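Local atomic coordinates of similar to hydroxylamine oxidoreductase (Kuenenia stuttgartiensis, PDB entry 6H5L), a protein that carries eight c-type hemes and probably acts as an oxidoreductase within a reducing hydroxylamine-oxidoreductase-like complex of an anammox bacterium. Residues Ala93-Arg96 and His100-Pro103; Gln372-Ala377 and Trp466-Gly471; Glu457-Arg462 and Met492-Arg497. One frame throughout, in Å; residues are numbered along the deposited sequence.

Contact 1: Ala93-Arg96 and His100-Pro103; sequences ADWR and HKHP. With HEC (heme c), chain E.
Arg-96 and Lys-101 bring their CA atoms to 5.4 Å from each other where the end of helix 89-97 gives way to a loop that folds back beside it. Lys-101 carries most of the side-chain contact. Its CG stands anti to the backbone N (chi1 169°) and the chain bends at the next bond, which leads it across the indole of Trp-95 at about a right angle. CD lies over one face of the six-membered ring, toward the rim and 4.1 Å from its centroid, in a CH-pi contact. The indole NE1 is hydrogen-bonded to Val-127 O. Beyond the ring, Lys-101 runs alongside Arg-96, with NZ 4.1 Å from NH2. Both cationic ends turn to Glu-122 of the neighbouring cytochrome chain, which forms a salt bridge with Arg-96 and a long, weak ion pair with Lys-101; Arg-96 is also salt-bridged to Glu-85 of its own chain. His-100 turns its imidazole away from the helix and binds the heme iron, NE2 2.0 Å from FE, with His-153 as the second histidine ligand. Trp-95 and Arg-96 pack on Val-81 of helix 77-87, and past Pro-103 the loop runs on into helix 107-120.

Contact 2: Gln372-Ala377 and Trp466-Gly471; sequences QAHTLA and WYKLQG
Lys-468 reaches from helix 455-476 to Ala-373, His-374 and Ala-377 on helix 356-389, and carries the whole contact from its own side. Ahead of it in the chain, Trp-466 turns to a neighbouring subunit, where its ring meets that of Trp-485, and Tyr-467 packs on Pro-490 of helix 480-513. Lys-468 itself starts with CG beside its own carbonyl carbon (chi1 168°), extends to CD and then bends twice. CD lies 4.1 Å from CB of Ala-373 and stands over the centre of the His-374 ring, 4.2 Å from the centroid and only 2° off the normal, in a CH-pi contact. CE touches Ala-377 CB at 4.0 Å. The ammonium NZ donates hydrogen bonds to Gly-305 O and Trp-464 O, so a buried charge is met by two carbonyls. Cut back to an alanine, this position would probably leave both carbonyls without their donor and the His-374 face without the aliphatic chain lying over it. Farther on, Gln-470 directs its amide to Trp-466 O in a weak hydrogen bond, one turn back along the same helix. With the short axes 10.5 Å apart and 176° between their directions, this is the side-by-side packing of an antiparallel pair in an alpha-helical bundle, bridged by one long side chain.

Contact 3: Glu457-Arg462 and Met492-Arg497; sequences ENMYNR and MMEMTR
Glu-494 meets Met-459 and Arg-462 from the opposite helix, and its side chain passes between them. CB already lies 3.9 Å from the backbone O of Met-459. CG keeps about the same distance from that oxygen, and a bend at the next bond (chi2 -77°) swings the carboxylate toward helix 455-476, taking CD to 3.6 Å from Met-459 O. At the tip the two oxygens part company. OE1 accepts a hydrogen bond from Arg-462 NE at 2.9 Å, with an N-H...O angle of 152°, and this bond forms part of a salt bridge. The donor comes in on the syn side of the carboxylate, somewhat out of its plane, whereas OE1 sits at the edge of the guanidinium and near its plane; the two flat groups are turned 31° from each other. OE2 rests 3.6 Å from Met-459 CB and has Arg-497 NH1, one turn along its own helix, as a long salt-bridge partner. Flanked by two arginines, this buried carboxylate is likely to stay ionised. The Arg-462 guanidinium is further placed by its own helix, since Asn-458 O lies over the centre of one face, 3.4 Å above the plane. Met-459 runs extended past CG, so that its SD reaches Arg-497 CB at 3.7 Å and adds a nonpolar touch beside the ion pairs. The Arg-462 NH2 also comes near Arg-497 NH2 of a second subunit, a pairing of like charges across the assembly interface. Helices 455-476 and 480-513 lie nearly antiparallel here, their short axes 9.1 Å apart, while helix 356-389 packs against both of them through Tyr-460, Met-492 and Met-495.

Contacts 2 and 3 adjoin, their centres 11 Å apart, and both use helix 455-476; their segments alternate along the chain. Tyr-467 joins them: its N probably donates a hydrogen bond to Arg-462 O, 3.0 Å away, and its CE2 packs on Glu-494 OE1. Leu-376 O and Met-495 CE meet as well, so helices 356-389, 455-476 and 480-513 form one bundle that also touches a third subunit. Contact 1 lies on the other side of the chain's centre, with its centre about 47 Å from that of contact 2 and 52 Å from that of contact 3. It alone ligates a heme iron, whereas the side chain of His-374 of contact 2 is about 10 Å from a heme.

Contact 1: Ala93-Arg96 and His100-Pro103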
loop_
_atom_site.group_PDB
_atom_site.type_symbol
_atom_site.label_atom_id
_atom_site.label_comp_id
_atom_site.label_asym_id
_atom_site.label_seq_id
_atom_site.Cartn_x
_atom_site.Cartn_y
_atom_site.Cartn_z
ATOM N N ALA A 93 -1.194 -2.828 31.526
ATOM C CA ALA A 93 -1.472 -2.872 30.094
ATOM C C ALA A 93 -2.706 -2.048 29.745
ATOM O O ALA A 93 -2.714 -1.326 28.741
ATOM C CB ALA A 93 -1.640 -4.319 29.633
ATOM N N ASP A 94 -3.759 -2.142 30.560
ATOM C CA ASP A 94 -4.918 -1.278 30.359
ATOM C C ASP A 94 -4.533 0.187 30.509
ATOM O O ASP A 94 -4.875 1.022 29.663
ATOM C CB ASP A 94 -6.030 -1.640 31.345
ATOM C CG ASP A 94 -6.733 -2.929 30.986
ATOM O OD1 ASP A 94 -6.235 -3.652 30.097
ATOM O OD2 ASP A 94 -7.788 -3.216 31.591
ATOM N N TRP A 95 -3.816 0.518 31.586
ATOM C CA TRP A 95 -3.511 1.914 31.883
ATOM C C TRP A 95 -2.590 2.521 30.832
ATOM O O TRP A 95 -2.786 3.670 30.419
ATOM C CB TRP A 95 -2.899 2.029 33.279
ATOM C CG TRP A 95 -2.354 3.392 33.586
ATOM C CD1 TRP A 95 -3.069 4.512 33.901
ATOM C CD2 TRP A 95 -0.974 3.776 33.615
ATOM N NE1 TRP A 95 -2.220 5.569 34.117
ATOM C CE2 TRP A 95 -0.928 5.144 33.949
ATOM C CE3 TRP A 95 0.227 3.096 33.388
ATOM C CZ2 TRP A 95 0.271 5.846 34.060
ATOM C CZ3 TRP A 95 1.415 3.793 33.500
ATOM C CH2 TRP A 95 1.429 5.154 33.833
ATOM N N ARG A 96 -1.585 1.764 30.381
ATOM C CA ARG A 96 -0.692 2.259 29.339
ATOM C C ARG A 96 -1.427 2.526 28.033
ATOM O O ARG A 96 -0.986 3.365 27.241
ATOM C CB ARG A 96 0.443 1.256 29.102
ATOM C CG ARG A 96 1.405 1.103 30.263
ATOM C CD ARG A 96 2.721 0.503 29.798
ATOM N NE ARG A 96 3.850 1.390 30.057
ATOM C CZ ARG A 96 4.648 1.290 31.114
ATOM N NH1 ARG A 96 4.444 0.338 32.014
ATOM N NH2 ARG A 96 5.651 2.141 31.272
ATOM N N HIS A 100 -5.585 8.215 29.844
ATOM C CA HIS A 100 -4.928 8.794 31.010
ATOM C C HIS A 100 -3.410 8.722 30.890
ATOM O O HIS A 100 -2.707 9.600 31.403
ATOM C CB HIS A 100 -5.412 8.092 32.278
ATOM C CG HIS A 100 -6.813 8.454 32.666
ATOM N ND1 HIS A 100 -7.843 7.540 32.684
ATOM C CD2 HIS A 100 -7.354 9.637 33.042
ATOM C CE1 HIS A 100 -8.958 8.142 33.058
ATOM N NE2 HIS A 100 -8.688 9.416 33.284
ATOM N N LYS A 101 -2.892 7.694 30.214
ATOM C CA LYS A 101 -1.460 7.610 29.952
ATOM C C LYS A 101 -1.050 8.515 28.796
ATOM O O LYS A 101 0.025 9.124 28.831
ATOM C CB LYS A 101 -1.067 6.160 29.658
ATOM C CG LYS A 101 0.337 5.975 29.105
ATOM C CD LYS A 101 1.399 6.128 30.183
ATOM C CE LYS A 101 2.781 5.805 29.632
ATOM N NZ LYS A 101 3.831 5.819 30.689
ATOM N N HIS A 102 -1.896 8.624 27.772
ATOM C CA HIS A 102 -1.625 9.440 26.590
ATOM C C HIS A 102 -2.748 10.459 26.418
ATOM O O HIS A 102 -3.584 10.334 25.514
ATOM C CB HIS A 102 -1.479 8.567 25.345
ATOM C CG HIS A 102 -0.473 7.465 25.493
ATOM N ND1 HIS A 102 0.882 7.701 25.592
ATOM C CD2 HIS A 102 -0.624 6.120 25.558
ATOM C CE1 HIS A 102 1.522 6.551 25.713
ATOM N NE2 HIS A 102 0.631 5.576 25.695
ATOM N N PRO A 103 -2.791 11.489 27.266
ATOM C CA PRO A 103 -3.892 12.460 27.224
ATOM C C PRO A 103 -3.726 13.569 26.199
ATOM O O PRO A 103 -4.654 14.367 26.026
ATOM C CB PRO A 103 -3.872 13.035 28.650
ATOM C CG PRO A 103 -2.424 13.006 29.015
ATOM C CD PRO A 103 -1.822 11.800 28.334
HETATM FE FE HEC E . -10.118 10.785 33.570
HETATM C CHA HEC E . -9.622 10.746 30.195
HETATM C CHB HEC E . -12.809 8.679 33.203
HETATM C CHC HEC E . -10.391 10.513 36.987
HETATM C CHD HEC E . -8.000 13.447 33.954
HETATM N NA HEC E . -11.034 9.859 31.987
HETATM C C1A HEC E . -10.695 10.013 30.656
HETATM C C2A HEC E . -11.669 9.282 29.861
HETATM C C3A HEC E . -12.541 8.715 30.701
HETATM C C4A HEC E . -12.163 9.067 32.051
HETATM C CMA HEC E . -13.751 7.840 30.306
HETATM C CAA HEC E . -11.704 9.151 28.322
HETATM C CBA HEC E . -10.434 8.458 27.834
HETATM C CGA HEC E . -10.666 7.828 26.485
HETATM O O1A HEC E . -11.837 7.802 26.029
HETATM O O2A HEC E . -9.682 7.347 25.867
HETATM N NB HEC E . -11.428 9.848 34.862
HETATM C C1B HEC E . -12.344 8.886 34.483
HETATM C C2B HEC E . -12.721 8.133 35.661
HETATM C C3B HEC E . -12.062 8.646 36.707
HETATM C C4B HEC E . -11.230 9.730 36.225
HETATM C CMB HEC E . -13.738 6.973 35.671
HETATM C CAB HEC E . -12.135 8.181 38.177
HETATM C CBB HEC E . -11.480 6.794 38.337
HETATM N NC HEC E . -9.379 11.816 35.172
HETATM C C1C HEC E . -9.545 11.490 36.505
HETATM C C2C HEC E . -8.542 12.207 37.275
HETATM C C3C HEC E . -8.037 13.147 36.461
HETATM C C4C HEC E . -8.450 12.835 35.105
HETATM C CMC HEC E . -8.574 12.304 38.819
HETATM C CAC HEC E . -7.004 14.241 36.832
HETATM C CBC HEC E . -5.595 13.628 36.982
HETATM N ND HEC E . -8.965 11.910 32.274
HETATM C C1D HEC E . -8.196 13.005 32.662
HETATM C C2D HEC E . -7.633 13.612 31.478
HETATM C C3D HEC E . -8.139 12.768 30.300
HETATM C C4D HEC E . -8.959 11.735 30.892
HETATM C CMD HEC E . -6.714 14.849 31.416
HETATM C CAD HEC E . -7.837 12.982 28.800
HETATM C CBD HEC E . -8.762 14.054 28.231
HETATM C CGD HEC E . -10.199 13.613 28.334
HETATM O O1D HEC E . -10.911 14.090 29.254
HETATM O O2D HEC E . -10.632 12.781 27.495
#

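Contact 2: Gln372-Ala377 and Trp466-Gly471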
loop_
_atom_site.group_PDB
_atom_site.type_symbol
_atom_site.label_atom_id
_atom_site.label_comp_id
_atom_site.label_asym_id
_atom_site.label_seq_id
_atom_site.Cartn_x
_atom_site.Cartn_y
_atom_site.Cartn_z
ATOM N N GLN A 372 -53.134 -1.733 30.189
ATOM C CA GLN A 372 -53.810 -3.019 30.311
ATOM C C GLN A 372 -53.018 -3.986 31.185
ATOM O O GLN A 372 -53.611 -4.848 31.844
ATOM C CB GLN A 372 -54.063 -3.616 28.923
ATOM C CG GLN A 372 -52.815 -3.990 28.136
ATOM C CD GLN A 372 -52.345 -5.402 28.424
ATOM O OE1 GLN A 372 -53.149 -6.332 28.506
ATOM N NE2 GLN A 372 -51.038 -5.571 28.586
ATOM N N ALA A 373 -51.690 -3.857 31.211
ATOM C CA ALA A 373 -50.887 -4.727 32.066
ATOM C C ALA A 373 -51.065 -4.371 33.537
ATOM O O ALA A 373 -51.223 -5.264 34.382
ATOM C CB ALA A 373 -49.414 -4.651 31.664
ATOM N N HIS A 374 -51.049 -3.074 33.866
ATOM C CA HIS A 374 -51.348 -2.662 35.234
ATOM C C HIS A 374 -52.774 -3.008 35.630
ATOM O O HIS A 374 -53.026 -3.324 36.798
ATOM C CB HIS A 374 -51.099 -1.162 35.402
ATOM C CG HIS A 374 -49.714 -0.827 35.862
ATOM N ND1 HIS A 374 -48.751 -0.309 35.024
ATOM C CD2 HIS A 374 -49.130 -0.942 37.075
ATOM C CE1 HIS A 374 -47.634 -0.118 35.701
ATOM N NE2 HIS A 374 -47.838 -0.495 36.950
ATOM N N THR A 375 -53.711 -2.941 34.684
ATOM C CA THR A 375 -55.070 -3.394 34.955
ATOM C C THR A 375 -55.094 -4.883 35.267
ATOM O O THR A 375 -55.771 -5.320 36.205
ATOM C CB THR A 375 -55.983 -3.080 33.763
ATOM O OG1 THR A 375 -56.126 -1.659 33.629
ATOM C CG2 THR A 375 -57.358 -3.715 33.946
ATOM N N LEU A 376 -54.355 -5.679 34.488
ATOM C CA LEU A 376 -54.302 -7.118 34.729
ATOM C C LEU A 376 -53.699 -7.427 36.094
ATOM O O LEU A 376 -54.157 -8.339 36.793
ATOM C CB LEU A 376 -53.503 -7.802 33.620
ATOM C CG LEU A 376 -53.438 -9.332 33.638
ATOM C CD1 LEU A 376 -54.825 -9.930 33.478
ATOM C CD2 LEU A 376 -52.503 -9.844 32.553
ATOM N N ALA A 377 -52.671 -6.675 36.491
ATOM C CA ALA A 377 -52.064 -6.885 37.800
ATOM C C ALA A 377 -53.012 -6.482 38.923
ATOM O O ALA A 377 -53.064 -7.143 39.966
ATOM C CB ALA A 377 -50.750 -6.111 37.898
ATOM N N TRP A 466 -42.079 -9.555 37.581
ATOM C CA TRP A 466 -41.308 -10.256 36.562
ATOM C C TRP A 466 -41.938 -10.132 35.182
ATOM O O TRP A 466 -41.319 -9.600 34.258
ATOM C CB TRP A 466 -41.162 -11.740 36.926
ATOM C CG TRP A 466 -39.913 -12.088 37.659
ATOM C CD1 TRP A 466 -39.017 -11.224 38.214
ATOM C CD2 TRP A 466 -39.416 -13.406 37.915
ATOM N NE1 TRP A 466 -37.993 -11.924 38.807
ATOM C CE2 TRP A 466 -38.216 -13.266 38.637
ATOM C CE3 TRP A 466 -39.872 -14.692 37.605
ATOM C CZ2 TRP A 466 -37.461 -14.363 39.052
ATOM C CZ3 TRP A 466 -39.122 -15.780 38.019
ATOM C CH2 TRP A 466 -37.932 -15.609 38.735
ATOM N N TYR A 467 -43.182 -10.581 35.029
ATOM C CA TYR A 467 -43.741 -10.743 33.695
ATOM C C TYR A 467 -44.329 -9.443 33.163
ATOM O O TYR A 467 -44.255 -9.183 31.957
ATOM C CB TYR A 467 -44.775 -11.864 33.710
ATOM C CG TYR A 467 -44.187 -13.174 34.195
ATOM C CD1 TYR A 467 -42.973 -13.637 33.698
ATOM C CD2 TYR A 467 -44.828 -13.930 35.166
ATOM C CE1 TYR A 467 -42.424 -14.827 34.140
ATOM C CE2 TYR A 467 -44.286 -15.121 35.616
ATOM C CZ TYR A 467 -43.084 -15.565 35.100
ATOM O OH TYR A 467 -42.540 -16.747 35.544
ATOM N N LYS A 468 -44.906 -8.616 34.036
ATOM C CA LYS A 468 -45.297 -7.278 33.612
ATOM C C LYS A 468 -44.082 -6.466 33.186
ATOM O O LYS A 468 -44.133 -5.735 32.191
ATOM C CB LYS A 468 -46.058 -6.563 34.730
ATOM C CG LYS A 468 -46.246 -5.070 34.480
ATOM C CD LYS A 468 -47.441 -4.507 35.236
ATOM C CE LYS A 468 -47.259 -4.600 36.742
ATOM N NZ LYS A 468 -46.139 -3.753 37.235
ATOM N N LEU A 469 -42.972 -6.599 33.917
ATOM C CA LEU A 469 -41.782 -5.812 33.607
ATOM C C LEU A 469 -41.088 -6.303 32.341
ATOM O O LEU A 469 -40.525 -5.494 31.595
ATOM C CB LEU A 469 -40.813 -5.834 34.791
ATOM C CG LEU A 469 -41.375 -5.376 36.140
ATOM C CD1 LEU A 469 -40.250 -5.074 37.117
ATOM C CD2 LEU A 469 -42.277 -4.166 35.975
ATOM N N GLN A 470 -41.112 -7.614 32.084
ATOM C CA GLN A 470 -40.484 -8.133 30.872
ATOM C C GLN A 470 -41.272 -7.739 29.630
ATOM O O GLN A 470 -40.686 -7.317 28.627
ATOM C CB GLN A 470 -40.333 -9.651 30.965
ATOM C CG GLN A 470 -39.269 -10.091 31.955
ATOM C CD GLN A 470 -39.203 -11.594 32.133
ATOM O OE1 GLN A 470 -38.901 -12.330 31.195
ATOM N NE2 GLN A 470 -39.485 -12.057 33.345
ATOM N N GLY A 471 -42.598 -7.870 29.676
ATOM C CA GLY A 471 -43.413 -7.368 28.583
ATOM C C GLY A 471 -43.302 -5.866 28.417
ATOM O O GLY A 471 -43.378 -5.353 27.299
#

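Contact 3: Glu457-Arg462 and Met492-Arg497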
loop_
_atom_site.group_PDB
_atom_site.type_symbol
_atom_site.label_atom_id
_atom_site.label_comp_id
_atom_site.label_asym_id
_atom_site.label_seq_id
_atom_site.Cartn_x
_atom_site.Cartn_y
_atom_site.Cartn_z
ATOM N N GLU A 457 -49.187 -15.296 47.043
ATOM C CA GLU A 457 -48.593 -13.962 47.101
ATOM C C GLU A 457 -47.396 -13.844 46.164
ATOM O O GLU A 457 -47.199 -12.802 45.524
ATOM C CB GLU A 457 -48.192 -13.632 48.538
ATOM C CG GLU A 457 -49.350 -13.193 49.416
ATOM C CD GLU A 457 -48.960 -13.084 50.873
ATOM O OE1 GLU A 457 -48.650 -14.130 51.483
ATOM O OE2 GLU A 457 -48.951 -11.955 51.407
ATOM N N ASN A 458 -46.590 -14.901 46.061
ATOM C CA ASN A 458 -45.459 -14.892 45.144
ATOM C C ASN A 458 -45.870 -15.156 43.704
ATOM O O ASN A 458 -45.148 -14.755 42.787
ATOM C CB ASN A 458 -44.421 -15.921 45.582
ATOM C CG ASN A 458 -43.295 -15.302 46.392
ATOM O OD1 ASN A 458 -43.389 -14.152 46.820
ATOM N ND2 ASN A 458 -42.223 -16.060 46.603
ATOM N N MET A 459 -47.004 -15.821 43.480
ATOM C CA MET A 459 -47.555 -15.881 42.131
ATOM C C MET A 459 -47.858 -14.481 41.621
ATOM O O MET A 459 -47.461 -14.112 40.510
ATOM C CB MET A 459 -48.824 -16.734 42.105
ATOM C CG MET A 459 -48.640 -18.183 42.496
ATOM S SD MET A 459 -50.217 -19.059 42.605
ATOM C CE MET A 459 -49.674 -20.655 43.213
ATOM N N TYR A 460 -48.571 -13.688 42.424
ATOM C CA TYR A 460 -48.851 -12.309 42.043
ATOM C C TYR A 460 -47.568 -11.494 41.941
ATOM O O TYR A 460 -47.427 -10.657 41.043
ATOM C CB TYR A 460 -49.814 -11.669 43.043
ATOM C CG TYR A 460 -50.020 -10.191 42.815
ATOM C CD1 TYR A 460 -50.431 -9.711 41.580
ATOM C CD2 TYR A 460 -49.807 -9.274 43.836
ATOM C CE1 TYR A 460 -50.618 -8.359 41.364
ATOM C CE2 TYR A 460 -49.994 -7.921 43.631
ATOM C CZ TYR A 460 -50.399 -7.469 42.392
ATOM O OH TYR A 460 -50.588 -6.122 42.182
ATOM N N ASN A 461 -46.623 -11.727 42.855
ATOM C CA ASN A 461 -45.345 -11.024 42.798
ATOM C C ASN A 461 -44.646 -11.261 41.464
ATOM O O ASN A 461 -44.122 -10.326 40.850
ATOM C CB ASN A 461 -44.452 -11.460 43.959
ATOM C CG ASN A 461 -44.819 -10.785 45.264
ATOM O OD1 ASN A 461 -45.457 -9.732 45.273
ATOM N ND2 ASN A 461 -44.411 -11.385 46.377
ATOM N N ARG A 462 -44.632 -12.511 40.997
ATOM C CA ARG A 462 -44.046 -12.793 39.691
ATOM C C ARG A 462 -44.851 -12.158 38.565
ATOM O O ARG A 462 -44.297 -11.865 37.499
ATOM C CB ARG A 462 -43.924 -14.301 39.481
ATOM C CG ARG A 462 -42.782 -14.947 40.256
ATOM C CD ARG A 462 -42.639 -16.422 39.918
ATOM N NE ARG A 462 -43.789 -17.198 40.367
ATOM C CZ ARG A 462 -43.912 -17.706 41.589
ATOM N NH1 ARG A 462 -42.953 -17.518 42.485
ATOM N NH2 ARG A 462 -44.993 -18.402 41.916
ATOM N N MET A 492 -50.770 -13.856 32.029
ATOM C CA MET A 492 -52.027 -14.594 32.000
ATOM C C MET A 492 -51.896 -15.939 32.699
ATOM O O MET A 492 -52.867 -16.433 33.282
ATOM C CB MET A 492 -52.488 -14.789 30.557
ATOM C CG MET A 492 -52.930 -13.513 29.869
ATOM S SD MET A 492 -54.357 -12.753 30.669
ATOM C CE MET A 492 -54.720 -11.422 29.528
ATOM N N MET A 493 -50.707 -16.546 32.651
ATOM C CA MET A 493 -50.527 -17.867 33.246
ATOM C C MET A 493 -50.501 -17.799 34.766
ATOM O O MET A 493 -50.985 -18.714 35.439
ATOM C CB MET A 493 -49.256 -18.522 32.715
ATOM C CG MET A 493 -49.487 -19.303 31.452
ATOM S SD MET A 493 -47.974 -19.624 30.549
ATOM C CE MET A 493 -48.640 -20.572 29.201
ATOM N N GLU A 494 -49.911 -16.742 35.326
ATOM C CA GLU A 494 -49.980 -16.567 36.771
ATOM C C GLU A 494 -51.409 -16.283 37.220
ATOM O O GLU A 494 -51.826 -16.731 38.295
ATOM C CB GLU A 494 -49.032 -15.456 37.220
ATOM C CG GLU A 494 -47.553 -15.789 37.029
ATOM C CD GLU A 494 -47.006 -16.736 38.090
ATOM O OE1 GLU A 494 -45.771 -16.764 38.275
ATOM O OE2 GLU A 494 -47.796 -17.447 38.744
ATOM N N MET A 495 -52.179 -15.560 36.405
ATOM C CA MET A 495 -53.593 -15.365 36.708
ATOM C C MET A 495 -54.330 -16.697 36.754
ATOM O O MET A 495 -55.250 -16.877 37.558
ATOM C CB MET A 495 -54.229 -14.431 35.677
ATOM C CG MET A 495 -55.698 -14.120 35.936
ATOM S SD MET A 495 -55.962 -13.076 37.379
ATOM C CE MET A 495 -55.509 -11.475 36.721
ATOM N N THR A 496 -53.936 -17.643 35.897
ATOM C CA THR A 496 -54.503 -18.988 35.956
ATOM C C THR A 496 -54.184 -19.656 37.287
ATOM O O THR A 496 -55.065 -20.235 37.933
ATOM C CB THR A 496 -53.974 -19.833 34.797
ATOM O OG1 THR A 496 -54.259 -19.179 33.556
ATOM C CG2 THR A 496 -54.625 -21.208 34.799
ATOM N N ARG A 497 -52.921 -19.580 37.716
ATOM C CA ARG A 497 -52.524 -20.198 38.978
ATOM C C ARG A 497 -53.171 -19.498 40.167
ATOM O O ARG A 497 -53.522 -20.146 41.160
ATOM C CB ARG A 497 -51.001 -20.180 39.118
ATOM C CG ARG A 497 -50.244 -20.931 38.032
ATOM C CD ARG A 497 -48.747 -20.876 38.301
ATOM N NE ARG A 497 -47.969 -21.675 37.359
ATOM C CZ ARG A 497 -47.327 -21.179 36.306
ATOM N NH1 ARG A 497 -47.366 -19.879 36.051
ATOM N NH2 ARG A 497 -46.641 -21.985 35.509
#